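Local coordinates for phosphoribosylaminoimidazole-succinocarboxamide synthase (Pyrococcus horikoshii, PDB 3U55), which catalyses the ATP-dependent joining of L-aspartate to a carboxylated aminoimidazole ribotide, giving SAICAR in de novo purine biosynthesis, at residues V54-L59 against E229-E234; L154-I159 against V172-E177. All blocks are in the same frame, centred on the assembly; numbering follows the deposited sequence.

Interaction 1. Residues V54-L59 against E229-E234; sequences VIFFKL and ERITGE
The Phe56 ring, the one flat group that touches across this contact, meets the CD1 methyl of Ile231 at its outer end. In the conformer described here, one of two for this isoleucine, Ile231 CD1 comes in obliquely, 3.6 Å from Phe56 CZ, and the two side chains cross at about a right angle. Leu160 and Leu164 of helix 143-165, together with Ile192, pack on the same phenylalanine. Beside it Ile55 sends out two methyls: Ile55 CG2 lies 3.9 Å from Ile231 CG2, and Ile55 CD1 runs on to Thr232 CG2 at 3.7 Å. Both isoleucines hold CG1 anti to the carbonyl carbon (chi1 -71° for Ile55), which leaves each CG2 anti to the backbone N and turned to meet the other. Thr232 divides its work. Its methyl faces Ile55, whereas Thr232 OG1 takes the N-H of Glu234 N in a fairly straight bond of 3.2 Å and is also hydrogen-bonded to Tyr228 O. A valine here would keep a methyl for Ile55 but would probably leave Glu234 N and Tyr228 O without their hydroxyl partner, freeing the chain after the helix to shift. No hydrogen bond joins the two segments; the contact is apolar packing, grading from buried Phe56 and Ile231 to partly exposed Ile55 and Thr232. Gly233, with positive phi, leaves the helix while Gly233 N still bonds to Glu229 O at 2.7 Å. This is helix-helix packing of helix 45-62 against the C-terminal end of helix 220-232, where Thr232 forms an ST turn.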
loop_
_atom_site.group_PDB
_atom_site.type_symbol
_atom_site.label_atom_id
_atom_site.label_comp_id
_atom_site.label_asym_id
_atom_site.label_seq_id
_atom_site.Cartn_x
_atom_site.Cartn_y
_atom_site.Cartn_z
ATOM N N VAL A 54 7.798 -27.072 11.211
ATOM C CA VAL A 54 7.681 -28.421 10.654
ATOM C C VAL A 54 6.230 -28.894 10.678
ATOM O O VAL A 54 5.709 -29.362 9.661
ATOM C CB VAL A 54 8.610 -29.422 11.391
ATOM C CG1 VAL A 54 8.314 -30.854 10.979
ATOM C CG2 VAL A 54 10.055 -29.101 11.098
ATOM N N ILE A 55 5.578 -28.750 11.831
ATOM C CA ILE A 55 4.176 -29.133 11.970
ATOM C C ILE A 55 3.299 -28.424 10.923
ATOM O O ILE A 55 2.521 -29.070 10.216
ATOM C CB ILE A 55 3.642 -28.863 13.396
ATOM C CG1 ILE A 55 4.264 -29.849 14.394
ATOM C CG2 ILE A 55 2.115 -28.966 13.430
ATOM C CD1 ILE A 55 4.205 -29.397 15.839
ATOM N N PHE A 56 3.434 -27.101 10.830
ATOM C CA PHE A 56 2.634 -26.323 9.886
ATOM C C PHE A 56 2.954 -26.643 8.427
ATOM O O PHE A 56 2.035 -26.792 7.626
ATOM C CB PHE A 56 2.745 -24.820 10.158
ATOM C CG PHE A 56 2.120 -24.383 11.466
ATOM C CD1 PHE A 56 0.799 -24.712 11.777
ATOM C CD2 PHE A 56 2.844 -23.611 12.372
ATOM C CE1 PHE A 56 0.216 -24.291 12.983
ATOM C CE2 PHE A 56 2.277 -23.180 13.567
ATOM C CZ PHE A 56 0.960 -23.525 13.879
ATOM N N PHE A 57 4.238 -26.753 8.081
ATOM C CA PHE A 57 4.633 -27.121 6.707
ATOM C C PHE A 57 4.043 -28.461 6.284
ATOM O O PHE A 57 3.541 -28.594 5.166
ATOM C CB PHE A 57 6.153 -27.174 6.526
ATOM C CG PHE A 57 6.830 -25.823 6.494
ATOM C CD1 PHE A 57 6.252 -24.740 5.840
ATOM C CD2 PHE A 57 8.080 -25.654 7.094
ATOM C CE1 PHE A 57 6.898 -23.497 5.806
ATOM C CE2 PHE A 57 8.734 -24.420 7.065
ATOM C CZ PHE A 57 8.142 -23.340 6.424
ATOM N N LYS A 58 4.118 -29.452 7.172
ATOM C CA LYS A 58 3.577 -30.780 6.877
ATOM C C LYS A 58 2.069 -30.729 6.651
ATOM O O LYS A 58 1.562 -31.337 5.706
ATOM C CB LYS A 58 3.931 -31.775 7.987
ATOM C CG LYS A 58 5.368 -32.270 7.928
ATOM C CD LYS A 58 5.710 -33.104 9.156
ATOM C CE LYS A 58 7.067 -33.778 9.003
ATOM N NZ LYS A 58 7.490 -34.455 10.263
ATOM N N LEU A 59 1.363 -29.976 7.497
ATOM C CA LEU A 59 -0.085 -29.787 7.344
ATOM C C LEU A 59 -0.447 -29.147 5.993
ATOM O O LEU A 59 -1.353 -29.614 5.293
ATOM C CB LEU A 59 -0.648 -28.961 8.510
ATOM C CG LEU A 59 -2.098 -28.467 8.437
ATOM C CD1 LEU A 59 -3.096 -29.601 8.660
ATOM C CD2 LEU A 59 -2.315 -27.357 9.464
ATOM N N GLU A 229 2.124 -27.158 23.131
ATOM C CA GLU A 229 1.374 -28.161 23.892
ATOM C C GLU A 229 -0.040 -28.346 23.361
ATOM O O GLU A 229 -0.514 -29.473 23.227
ATOM C CB GLU A 229 1.328 -27.797 25.378
ATOM C CG GLU A 229 2.648 -28.009 26.112
ATOM C CD GLU A 229 2.632 -27.475 27.538
ATOM O OE1 GLU A 229 1.564 -27.523 28.189
ATOM O OE2 GLU A 229 3.693 -27.009 28.006
ATOM N N ARG A 230 -0.707 -27.236 23.058
ATOM C CA ARG A 230 -2.058 -27.278 22.501
ATOM C C ARG A 230 -2.114 -27.953 21.137
ATOM O O ARG A 230 -3.077 -28.663 20.834
ATOM C CB ARG A 230 -2.636 -25.875 22.391
ATOM C CG ARG A 230 -3.100 -25.316 23.701
ATOM C CD ARG A 230 -4.201 -24.328 23.477
ATOM N NE ARG A 230 -4.117 -23.240 24.434
ATOM C CZ ARG A 230 -5.010 -22.267 24.542
ATOM N NH1 ARG A 230 -6.076 -22.244 23.748
ATOM N NH2 ARG A 230 -4.837 -21.320 25.451
ATOM N N ILE A 231 -1.079 -27.725 20.330
ATOM C CA ILE A 231 -1.007 -28.297 18.991
ATOM C C ILE A 231 -0.630 -29.781 19.035
ATOM O O ILE A 231 -1.289 -30.612 18.402
ATOM C CB ILE A 231 -0.053 -27.483 18.073
ATOM C CG1 ILE A 231 -0.701 -26.142 17.710
ATOM C CG2 ILE A 231 0.312 -28.272 16.814
ATOM C CD1 ILE A 231 0.235 -25.138 17.066
ATOM N N THR A 232 0.414 -30.115 19.792
ATOM C CA THR A 232 0.915 -31.492 19.835
ATOM C C THR A 232 0.145 -32.414 20.779
ATOM O O THR A 232 0.063 -33.620 20.542
ATOM C CB THR A 232 2.412 -31.548 20.193
ATOM O OG1 THR A 232 2.613 -31.016 21.506
ATOM C CG2 THR A 232 3.233 -30.752 19.189
ATOM N N GLY A 233 -0.403 -31.844 21.849
ATOM C CA GLY A 233 -1.037 -32.630 22.908
ATOM C C GLY A 233 -0.034 -33.140 23.930
ATOM O O GLY A 233 -0.371 -33.971 24.774
ATOM N N GLU A 234 1.198 -32.639 23.856
ATOM C CA GLU A 234 2.266 -33.068 24.763
ATOM C C GLU A 234 3.254 -31.940 25.088
ATOM O O GLU A 234 3.418 -31.002 24.304
ATOM C CB GLU A 234 3.003 -34.290 24.195
ATOM C CG GLU A 234 3.644 -34.080 22.822
ATOM C CD GLU A 234 4.274 -35.345 22.270
#

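Interaction 2. Residues L154-I159 against V172-E177; sequences LKVNEI and VDFKLE
With chi1 at 61°, Phe174 sets CG between its own backbone N and carbonyl carbon and carries the ring toward the helix, where Asn157, its CG anti to the backbone N, lies along the ring's rim. Asn157 OD1 stands at the edge, near the ring plane, 3.3 Å from Phe174 CE2. CB of Asn157 is also in plane at the edge, 3.7 Å from Phe174 CZ, and the amide is tilted 34° from the ring. OD1 probably gains a little from the slightly positive C-H edge; its hydrogen bond comes from Asn94 ND2, which probably helps to fix the amide's rotation. Helix 143-165 here packs on strand 169-180 of an antiparallel sheet, in the alpha/beta framework of the SAICAR synthetase fold. The axes of helix segment 154-159 and strand segment 172-176 approach to 10.4 Å, with N-to-C directions 134° apart. Val156 reaches the same ring from an oblique direction, its CG1 3.8 Å from Phe174 CE1. That Val156 methyl also approaches Leu176 CD1 at 4.2 Å, so it bridges two side chains of the strand. Val92 of the adjoining strand 84-93 touches both Asn157 and Phe174, while Cys197 meets Phe174 from strand 197-201.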
loop_
_atom_site.group_PDB
_atom_site.type_symbol
_atom_site.label_atom_id
_atom_site.label_comp_id
_atom_site.label_asym_id
_atom_site.label_seq_id
_atom_site.Cartn_x
_atom_site.Cartn_y
_atom_site.Cartn_z
ATOM N N LEU A 154 -4.102 -16.957 0.790
ATOM C CA LEU A 154 -5.486 -17.071 1.254
ATOM C C LEU A 154 -5.903 -18.512 1.542
ATOM O O LEU A 154 -6.661 -18.756 2.481
ATOM C CB LEU A 154 -6.455 -16.405 0.267
ATOM C CG LEU A 154 -6.437 -14.873 0.275
ATOM C CD1 LEU A 154 -7.270 -14.323 -0.875
ATOM C CD2 LEU A 154 -6.922 -14.308 1.614
ATOM N N LYS A 155 -5.420 -19.462 0.738
ATOM C CA LYS A 155 -5.668 -20.882 1.017
ATOM C C LYS A 155 -4.967 -21.323 2.310
ATOM O O LYS A 155 -5.585 -21.957 3.174
ATOM C CB LYS A 155 -5.257 -21.766 -0.170
ATOM C CG LYS A 155 -5.424 -23.257 0.100
ATOM C CD LYS A 155 -5.206 -24.111 -1.136
ATOM C CE LYS A 155 -5.188 -25.587 -0.730
ATOM N NZ LYS A 155 -4.959 -26.488 -1.897
ATOM N N VAL A 156 -3.686 -20.972 2.439
ATOM C CA VAL A 156 -2.920 -21.195 3.673
ATOM C C VAL A 156 -3.684 -20.655 4.876
ATOM O O VAL A 156 -3.813 -21.336 5.903
ATOM C CB VAL A 156 -1.516 -20.539 3.600
ATOM C CG1 VAL A 156 -0.827 -20.536 4.977
ATOM C CG2 VAL A 156 -0.645 -21.257 2.546
ATOM N N ASN A 157 -4.195 -19.433 4.741
ATOM C CA ASN A 157 -4.996 -18.831 5.802
ATOM C C ASN A 157 -6.152 -19.735 6.219
ATOM O O ASN A 157 -6.300 -20.012 7.401
ATOM C CB ASN A 157 -5.500 -17.455 5.390
ATOM C CG ASN A 157 -6.239 -16.733 6.517
ATOM O OD1 ASN A 157 -5.822 -16.755 7.679
ATOM N ND2 ASN A 157 -7.345 -16.086 6.167
ATOM N N GLU A 158 -6.941 -20.208 5.253
ATOM C CA GLU A 158 -8.091 -21.073 5.559
ATOM C C GLU A 158 -7.678 -22.334 6.322
ATOM O O GLU A 158 -8.286 -22.672 7.341
ATOM C CB GLU A 158 -8.870 -21.436 4.286
ATOM C CG GLU A 158 -9.621 -20.266 3.648
ATOM C CD GLU A 158 -10.588 -19.577 4.604
ATOM O OE1 GLU A 158 -10.391 -18.373 4.897
ATOM O OE2 GLU A 158 -11.537 -20.241 5.075
ATOM N N ILE A 159 -6.645 -23.013 5.827
ATOM C CA ILE A 159 -6.128 -24.242 6.439
ATOM C C ILE A 159 -5.647 -24.018 7.870
ATOM O O ILE A 159 -6.029 -24.766 8.780
ATOM C CB ILE A 159 -4.966 -24.857 5.614
ATOM C CG1 ILE A 159 -5.439 -25.206 4.198
ATOM C CG2 ILE A 159 -4.385 -26.090 6.326
ATOM C CD1 ILE A 159 -4.344 -25.103 3.134
ATOM N N VAL A 172 -4.891 -14.623 14.211
ATOM C CA VAL A 172 -5.163 -13.198 14.040
ATOM C C VAL A 172 -4.593 -12.663 12.719
ATOM O O VAL A 172 -5.304 -12.022 11.928
ATOM C CB VAL A 172 -4.626 -12.399 15.244
ATOM C CG1 VAL A 172 -4.544 -10.913 14.932
ATOM C CG2 VAL A 172 -5.498 -12.672 16.489
ATOM N N ASP A 173 -3.306 -12.927 12.507
ATOM C CA ASP A 173 -2.624 -12.620 11.250
ATOM C C ASP A 173 -1.367 -13.481 11.152
ATOM O O ASP A 173 -1.018 -14.183 12.105
ATOM C CB ASP A 173 -2.307 -11.112 11.107
ATOM C CG ASP A 173 -1.394 -10.563 12.220
ATOM O OD1 ASP A 173 -0.353 -11.176 12.544
ATOM O OD2 ASP A 173 -1.709 -9.478 12.744
ATOM N N PHE A 174 -0.705 -13.444 9.997
ATOM C CA PHE A 174 0.579 -14.131 9.821
ATOM C C PHE A 174 1.320 -13.575 8.617
ATOM O O PHE A 174 0.714 -12.948 7.741
ATOM C CB PHE A 174 0.413 -15.664 9.715
ATOM C CG PHE A 174 -0.414 -16.110 8.546
ATOM C CD1 PHE A 174 0.196 -16.532 7.371
ATOM C CD2 PHE A 174 -1.806 -16.107 8.615
ATOM C CE1 PHE A 174 -0.559 -16.945 6.273
ATOM C CE2 PHE A 174 -2.577 -16.528 7.522
ATOM C CZ PHE A 174 -1.946 -16.942 6.342
ATOM N N LYS A 175 2.629 -13.802 8.593
ATOM C CA LYS A 175 3.498 -13.293 7.538
ATOM C C LYS A 175 4.162 -14.448 6.798
ATOM O O LYS A 175 4.744 -15.344 7.424
ATOM C CB LYS A 175 4.554 -12.370 8.142
ATOM C CG LYS A 175 5.402 -11.628 7.121
ATOM N N LEU A 176 4.061 -14.421 5.471
ATOM C CA LEU A 176 4.696 -15.426 4.619
ATOM C C LEU A 176 5.749 -14.831 3.694
ATOM O O LEU A 176 5.703 -13.647 3.349
ATOM C CB LEU A 176 3.657 -16.144 3.753
ATOM C CG LEU A 176 2.483 -16.881 4.406
ATOM C CD1 LEU A 176 1.590 -17.466 3.314
ATOM C CD2 LEU A 176 2.923 -17.967 5.388
ATOM N N GLU A 177 6.690 -15.676 3.286
ATOM C CA GLU A 177 7.602 -15.350 2.193
ATOM C C GLU A 177 7.527 -16.481 1.175
ATOM O O GLU A 177 7.145 -17.597 1.512
ATOM C CB GLU A 177 9.033 -15.157 2.707
ATOM C CG GLU A 177 9.153 -14.087 3.795
ATOM C CD GLU A 177 10.590 -13.677 4.087
ATOM O OE1 GLU A 177 11.508 -14.099 3.352
ATOM O OE2 GLU A 177 10.795 -12.916 5.052
#

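Overall arrangement
Both contacts bury similar areas, but their settings differ. The centre of interaction 2 lies about 8 Å from the centre of the chain, with all four touching residues buried between helix and sheet. That of interaction 1 lies about 14 Å from it; this contact joins two helices distant in sequence and is only partly buried. Helix 143-165 links them: it supplies residues 154-159 to interaction 2, and further along it packs on Phe56 and Ile231 of interaction 1. Leu59 and Ile159 also touch directly. Both contacts are largely apolar, but the inner one adds a buried amide at a ring edge, while the polar bonds beside the outer one lie at a helix end.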